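Local coordinates for protein putative methyltransferase (Porphyromonas gingivalis, PDB 3LL7) that is a putative methyltransferase, probably transferring a methyl group to a substrate not yet established, and carries a THUMP-like domain at its C-terminal end, at residues A[81-86]-A[237-242]; A[392-395]-A[401-404]. All blocks are in the same frame, centred on the assembly; numbering follows the deposited sequence.

Contact 1 (A[81-86]-A[237-242]); sequences AVTSSY and VKELLV
T83 and E239 provide the polar part of this helix-on-strand contact, which illustrates how a short helix can settle on a sheet through a few side chains. OG1 of T83 lies 3.3 Å from OE1 of E239, a weak hydrogen bond. CB of T83 is almost as near to the same oxygen, at 3.4 Å, and the two side chains run alongside each other in opposite senses. E239 has CG between its backbone N and carbonyl carbon (chi1 63°) and runs extended from there, which carries the carboxylate up to the helix. Its firmer partner is K87, just beyond the helix, which forms a salt bridge to OE2.

The apolar contacts flank this pair. CG2 of T83 meets CB of K238 at 3.7 Å, the two side chains crossing at about a right angle, while the lysine chain bends at chi2 and leads its amine away to a salt bridge with E236. Toward the other end, CD1 of L241 touches the ring of Y86 at its edge, 3.9 Å from CD2, and the ring hydroxyl is hydrogen-bonded to H229.

The axes of the two segments come within 9.6 Å, at 19° to each other. In the large mixed sheet, K238 and E239 together face V231 on antiparallel strand 225-233, a classic beta bulge, and these two bulge residues are the ones T83 meets.

Contact 2 (A[392-395]-A[401-404]); sequences MGTT and KVLL. With FMT (formic acid), chain J.
T395 and K401 form a non-hydrogen-bonded pair whose side chains add a polar link to the backbone bonding of these antiparallel strands. K401 bends at chi2 (-66°) and then runs extended across the threonine, bringing NZ to 2.7 Å from OG1 of T395 as donor. That hydroxyl is also hydrogen-bonded to the backbone oxygen of N369. The amine makes a further, weak bond of 3.3 Å to O1 of a formic acid molecule, probably from the crystallisation liquor, which N322 and N369 also hold.

On the opposite face, T394 and V402 stand side by side and point the same way, their CG2 methyls 3.7 Å apart. T394 has OG1 anti to its backbone N (chi1 -168°), leaving CG2 for this apolar contact while the hydroxyl bonds to the backbone oxygen of R368. The same methyl reaches CD1 of L404 at 4.1 Å, and CB of selenomethionine M392 meets CB of L404 at 4.2 Å. G393 leaves its side of the sheet to L403, whose CD2 rests 3.8 Å from the glycine CA.

Paired N-H...O bonds join M392 with L404 and T394 with V402; three of the four are close to straight, and that from M392 N to L404 O is more bent (157°).

The hairpin lies between strands 337-347 and 364-368 of its sheet; I345 packs on V402 and L404, L342 on L404, and L325 of strand 323-328 touches M392 and T394.

Overall arrangement
Contact 1 comes first along the chain and closes before contact 2 opens. Their centres lie 33 Å apart, with nearest atoms about 17 Å from each other, and they belong to different sheets. Contact 1, close to the centre of the chain, seats helix 81-86 on strand 236-244 of the large mixed sheet and brings together residues more than 150 positions apart. Contact 2 is local, pairing strands 389-395 and 401-408 of a hairpin in the seven-stranded sheet, within the THUMP-like region. The two thus represent distant tertiary packing and short-range strand pairing in a protein built around two separate sheets.

Contact 1 (A[81-86]-A[237-242])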
ATOM      1  N   ALA A  81       0.478   8.785   2.888  1.00 24.11           N
ATOM      2  CA  ALA A  81      -0.682   9.410   3.524  1.00 22.62           C
ATOM      3  C   ALA A  81      -1.992   8.609   3.360  1.00 21.68           C
ATOM      4  O   ALA A  81      -2.783   8.496   4.301  1.00 20.77           O
ATOM      5  CB  ALA A  81      -0.861  10.853   2.981  1.00 22.67           C
ATOM      6  N   VAL A  82      -2.238   8.070   2.168  0.50 21.35           N
ATOM      7  CA  VAL A  82      -3.535   7.425   1.925  0.50 20.99           C
ATOM      8  C   VAL A  82      -3.719   6.069   2.603  0.50 20.73           C
ATOM      9  O   VAL A  82      -4.798   5.792   3.132  0.50 20.90           O
ATOM     10  CB  VAL A  82      -3.915   7.377   0.430  0.50 21.42           C
ATOM     11  CG1 VAL A  82      -4.699   8.632   0.052  0.50 21.27           C
ATOM     12  CG2 VAL A  82      -2.684   7.234  -0.436  0.50 21.34           C
ATOM     13  N   THR A  83      -2.684   5.233   2.628  1.00 19.96           N
ATOM     14  CA  THR A  83      -2.829   3.924   3.271  1.00 19.84           C
ATOM     15  C   THR A  83      -2.814   4.045   4.781  1.00 19.86           C
ATOM     16  O   THR A  83      -3.561   3.335   5.474  1.00 19.87           O
ATOM     17  CB  THR A  83      -1.749   2.929   2.833  1.00 20.19           C
ATOM     18  OG1 THR A  83      -0.442   3.485   3.071  1.00 21.88           O
ATOM     19  CG2 THR A  83      -1.912   2.615   1.357  1.00 19.94           C
ATOM     20  N   SER A  84      -1.978   4.955   5.300  1.00 18.39           N
ATOM     21  CA  SER A  84      -1.949   5.157   6.743  1.00 17.60           C
ATOM     22  C   SER A  84      -3.362   5.459   7.205  1.00 16.35           C
ATOM     23  O   SER A  84      -3.826   4.842   8.126  1.00 16.83           O
ATOM     24  CB  SER A  84      -0.992   6.271   7.152  1.00 17.87           C
ATOM     25  OG  SER A  84      -1.524   7.535   6.799  1.00 17.24           O
ATOM     26  N   SER A  85      -4.070   6.369   6.537  1.00 15.74           N
ATOM     27  CA  SER A  85      -5.446   6.701   6.976  1.00 15.48           C
ATOM     28  C   SER A  85      -6.532   5.623   6.831  1.00 14.31           C
ATOM     29  O   SER A  85      -7.523   5.636   7.581  1.00 15.30           O
ATOM     30  CB  SER A  85      -5.925   8.037   6.391  1.00 16.38           C
ATOM     31  OG  SER A  85      -5.600   8.183   5.011  1.00 20.02           O
ATOM     32  N   TYR A  86      -6.392   4.720   5.853  1.00 11.79           N
ATOM     33  CA  TYR A  86      -7.298   3.563   5.731  1.00  9.42           C
ATOM     34  C   TYR A  86      -7.280   2.696   6.984  1.00  8.25           C
ATOM     35  O   TYR A  86      -8.300   2.159   7.398  1.00  7.84           O
ATOM     36  CB  TYR A  86      -6.885   2.687   4.539  1.00  9.12           C
ATOM     37  CG  TYR A  86      -7.716   1.424   4.359  1.00  6.52           C
ATOM     38  CD1 TYR A  86      -8.991   1.475   3.794  1.00  2.00           C
ATOM     39  CD2 TYR A  86      -7.212   0.172   4.743  1.00  4.87           C
ATOM     40  CE1 TYR A  86      -9.751   0.328   3.618  1.00  5.28           C
ATOM     41  CE2 TYR A  86      -7.950  -0.979   4.554  1.00  2.42           C
ATOM     42  CZ  TYR A  86      -9.225  -0.895   4.007  1.00  3.27           C
ATOM     43  OH  TYR A  86      -9.952  -2.006   3.817  1.00  5.06           O
ATOM     44  N   VAL A 237      -0.315  -2.085  -5.392  1.00 12.46           N
ATOM     45  CA  VAL A 237      -0.543  -2.665  -4.066  1.00 12.27           C
ATOM     46  C   VAL A 237       0.522  -2.086  -3.137  1.00 11.69           C
ATOM     47  O   VAL A 237       1.726  -2.129  -3.464  1.00 10.93           O
ATOM     48  CB  VAL A 237      -0.501  -4.203  -4.072  1.00 12.13           C
ATOM     49  CG1 VAL A 237      -0.708  -4.730  -2.666  1.00 14.20           C
ATOM     50  CG2 VAL A 237      -1.598  -4.800  -5.028  1.00 13.24           C
ATOM     51  N   LYS A 238       0.075  -1.525  -2.016  1.00 11.58           N
ATOM     52  CA  LYS A 238       0.965  -0.862  -1.054  1.00 13.16           C
ATOM     53  C   LYS A 238       1.216  -1.719   0.170  1.00 13.56           C
ATOM     54  O   LYS A 238       2.320  -1.679   0.753  1.00 14.32           O
ATOM     55  CB  LYS A 238       0.355   0.477  -0.597  1.00 13.58           C
ATOM     56  CG  LYS A 238       0.331   1.582  -1.653  1.00 15.73           C
ATOM     57  CD  LYS A 238       1.718   1.868  -2.198  1.00 17.56           C
ATOM     58  CE  LYS A 238       1.702   3.073  -3.114  1.00 20.29           C
ATOM     59  NZ  LYS A 238       3.067   3.310  -3.663  1.00 20.56           N
ATOM     60  N   GLU A 239       0.216  -2.495   0.591  1.00 13.23           N
ATOM     61  CA  GLU A 239       0.377  -3.296   1.793  1.00 14.51           C
ATOM     62  C   GLU A 239      -0.695  -4.384   1.895  1.00 13.74           C
ATOM     63  O   GLU A 239      -1.743  -4.301   1.276  1.00 11.92           O
ATOM     64  CB  GLU A 239       0.318  -2.402   3.048  1.00 14.87           C
ATOM     65  CG  GLU A 239      -0.999  -1.697   3.250  1.00 20.20           C
ATOM     66  CD  GLU A 239      -0.891  -0.471   4.180  1.00 28.60           C
ATOM     67  OE1 GLU A 239       0.057   0.333   4.020  1.00 30.53           O
ATOM     68  OE2 GLU A 239      -1.781  -0.304   5.042  1.00 28.06           O
ATOM     69  N   LEU A 240      -0.413  -5.396   2.697  1.00 13.68           N
ATOM     70  CA  LEU A 240      -1.446  -6.306   3.141  1.00 14.38           C
ATOM     71  C   LEU A 240      -1.667  -5.998   4.622  1.00 13.97           C
ATOM     72  O   LEU A 240      -0.728  -5.625   5.340  1.00 15.61           O
ATOM     73  CB  LEU A 240      -1.000  -7.753   3.003  1.00 14.49           C
ATOM     74  CG  LEU A 240      -0.412  -8.268   1.707  1.00 19.31           C
ATOM     75  CD1 LEU A 240      -0.554  -9.769   1.754  1.00 24.31           C
ATOM     76  CD2 LEU A 240      -1.078  -7.709   0.448  1.00 18.83           C
ATOM     77  N   LEU A 241      -2.902  -6.123   5.079  1.00 13.01           N
ATOM     78  CA  LEU A 241      -3.172  -5.901   6.486  1.00 13.14           C
ATOM     79  C   LEU A 241      -3.880  -7.124   6.980  1.00 13.29           C
ATOM     80  O   LEU A 241      -4.821  -7.611   6.340  1.00 13.20           O
ATOM     81  CB  LEU A 241      -4.059  -4.682   6.649  1.00 12.99           C
ATOM     82  CG  LEU A 241      -3.426  -3.353   6.309  1.00 16.04           C
ATOM     83  CD1 LEU A 241      -4.499  -2.274   6.222  1.00 17.03           C
ATOM     84  CD2 LEU A 241      -2.409  -2.986   7.403  1.00 19.89           C
ATOM     85  N   VAL A 242      -3.405  -7.663   8.095  1.00 12.85           N
ATOM     86  CA  VAL A 242      -4.035  -8.846   8.660  1.00 13.16           C
ATOM     87  C   VAL A 242      -4.481  -8.515  10.073  1.00 13.52           C
ATOM     88  O   VAL A 242      -3.734  -7.883  10.815  1.00 13.25           O
ATOM     89  CB  VAL A 242      -3.034  -9.996   8.706  1.00 13.89           C
ATOM     90  CG1 VAL A 242      -3.695 -11.212   9.252  1.00 16.00           C
ATOM     91  CG2 VAL A 242      -2.490 -10.300   7.307  1.00 15.89           C
TER

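Contact 2 (A[392-395]-A[401-404])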
HETATM    1  N   MSE A 392      -4.408  -3.737 -26.446  1.00  8.35           N
HETATM    2  CA  MSE A 392      -4.271  -4.739 -25.383  1.00  8.46           C
HETATM    3  C   MSE A 392      -3.865  -6.081 -25.988  1.00  7.62           C
HETATM    4  O   MSE A 392      -4.593  -6.671 -26.802  1.00  9.13           O
HETATM    5  CB  MSE A 392      -5.611  -4.895 -24.606  1.00  7.37           C
HETATM    6  CG  MSE A 392      -5.639  -6.117 -23.652  1.00  7.98           C
HETATM    7 SE   MSE A 392      -4.633  -5.790 -22.040  0.75  9.42          SE
HETATM    8  CE  MSE A 392      -5.743  -4.449 -21.233  1.00 10.40           C
ATOM      9  N   GLY A 393      -2.719  -6.603 -25.594  1.00  9.09           N
ATOM     10  CA  GLY A 393      -2.337  -7.947 -26.084  1.00  8.94           C
ATOM     11  C   GLY A 393      -2.825  -8.970 -25.070  1.00  9.67           C
ATOM     12  O   GLY A 393      -2.581  -8.812 -23.889  1.00 11.28           O
ATOM     13  N   THR A 394      -3.488 -10.021 -25.536  1.00  9.19           N
ATOM     14  CA  THR A 394      -4.042 -11.023 -24.634  1.00  8.69           C
ATOM     15  C   THR A 394      -4.262 -12.327 -25.388  1.00  8.55           C
ATOM     16  O   THR A 394      -3.912 -12.416 -26.577  1.00  8.67           O
ATOM     17  CB  THR A 394      -5.326 -10.485 -23.930  1.00  8.20           C
ATOM     18  OG1 THR A 394      -5.706 -11.353 -22.835  1.00  9.51           O
ATOM     19  CG2 THR A 394      -6.476 -10.325 -24.908  1.00 10.54           C
ATOM     20  N   THR A 395      -4.821 -13.311 -24.675  1.00  7.21           N
ATOM     21  CA  THR A 395      -5.030 -14.662 -25.187  1.00  7.91           C
ATOM     22  C   THR A 395      -6.449 -15.082 -24.873  1.00  7.81           C
ATOM     23  O   THR A 395      -6.911 -14.953 -23.708  1.00  8.22           O
ATOM     24  CB  THR A 395      -4.059 -15.641 -24.524  1.00  8.26           C
ATOM     25  OG1 THR A 395      -2.719 -15.169 -24.704  1.00  9.36           O
ATOM     26  CG2 THR A 395      -4.192 -17.060 -25.147  1.00  8.73           C
ATOM     27  N   LYS A 401      -3.750 -15.816 -29.667  1.00  8.70           N
ATOM     28  CA  LYS A 401      -3.270 -14.533 -29.238  1.00  9.19           C
ATOM     29  C   LYS A 401      -3.920 -13.486 -30.102  1.00  9.25           C
ATOM     30  O   LYS A 401      -3.996 -13.645 -31.353  1.00  8.66           O
ATOM     31  CB  LYS A 401      -1.727 -14.464 -29.416  1.00  9.29           C
ATOM     32  CG  LYS A 401      -0.909 -15.604 -28.722  1.00 11.28           C
ATOM     33  CD  LYS A 401      -0.991 -15.556 -27.177  1.00 15.37           C
ATOM     34  CE  LYS A 401      -0.515 -16.879 -26.470  1.00 16.08           C
ATOM     35  NZ  LYS A 401      -0.531 -16.812 -24.928  1.00 11.27           N
ATOM     36  N   VAL A 402      -4.315 -12.385 -29.464  1.00  9.56           N
ATOM     37  CA  VAL A 402      -5.031 -11.308 -30.154  1.00  9.25           C
ATOM     38  C   VAL A 402      -4.550  -9.974 -29.644  1.00  9.05           C
ATOM     39  O   VAL A 402      -4.014  -9.878 -28.530  1.00  8.76           O
ATOM     40  CB  VAL A 402      -6.583 -11.404 -29.915  1.00  8.80           C
ATOM     41  CG1 VAL A 402      -7.138 -12.700 -30.524  1.00  9.46           C
ATOM     42  CG2 VAL A 402      -6.952 -11.314 -28.396  1.00  8.53           C
ATOM     43  N   LEU A 403      -4.790  -8.940 -30.449  1.00  9.22           N
ATOM     44  CA  LEU A 403      -4.683  -7.550 -29.998  1.00  9.65           C
ATOM     45  C   LEU A 403      -6.071  -6.953 -30.001  1.00 10.22           C
ATOM     46  O   LEU A 403      -6.851  -7.125 -30.975  1.00 10.93           O
ATOM     47  CB  LEU A 403      -3.769  -6.720 -30.956  1.00 10.17           C
ATOM     48  CG  LEU A 403      -2.276  -7.114 -30.823  1.00 11.53           C
ATOM     49  CD1 LEU A 403      -1.453  -6.568 -31.996  1.00 12.63           C
ATOM     50  CD2 LEU A 403      -1.734  -6.532 -29.547  1.00 12.93           C
ATOM     51  N   LEU A 404      -6.402  -6.278 -28.904  1.00  9.41           N
ATOM     52  CA  LEU A 404      -7.683  -5.547 -28.836  1.00  9.37           C
ATOM     53  C   LEU A 404      -7.414  -4.066 -28.901  1.00  9.52           C
ATOM     54  O   LEU A 404      -6.549  -3.547 -28.178  1.00 10.36           O
ATOM     55  CB  LEU A 404      -8.426  -5.859 -27.523  1.00  8.48           C
ATOM     56  CG  LEU A 404      -8.514  -7.333 -27.063  1.00 11.48           C
ATOM     57  CD1 LEU A 404      -9.269  -7.384 -25.702  1.00 12.85           C
ATOM     58  CD2 LEU A 404      -9.260  -8.156 -28.140  1.00  9.91           C
TER
HETATM   59  C   FMT J 510      -1.381 -19.580 -21.771  1.00 38.69           C
HETATM   60  O1  FMT J 510      -1.756 -18.830 -22.676  1.00 38.13           O
HETATM   61  O2  FMT J 510      -1.120 -19.211 -20.623  1.00 38.81           O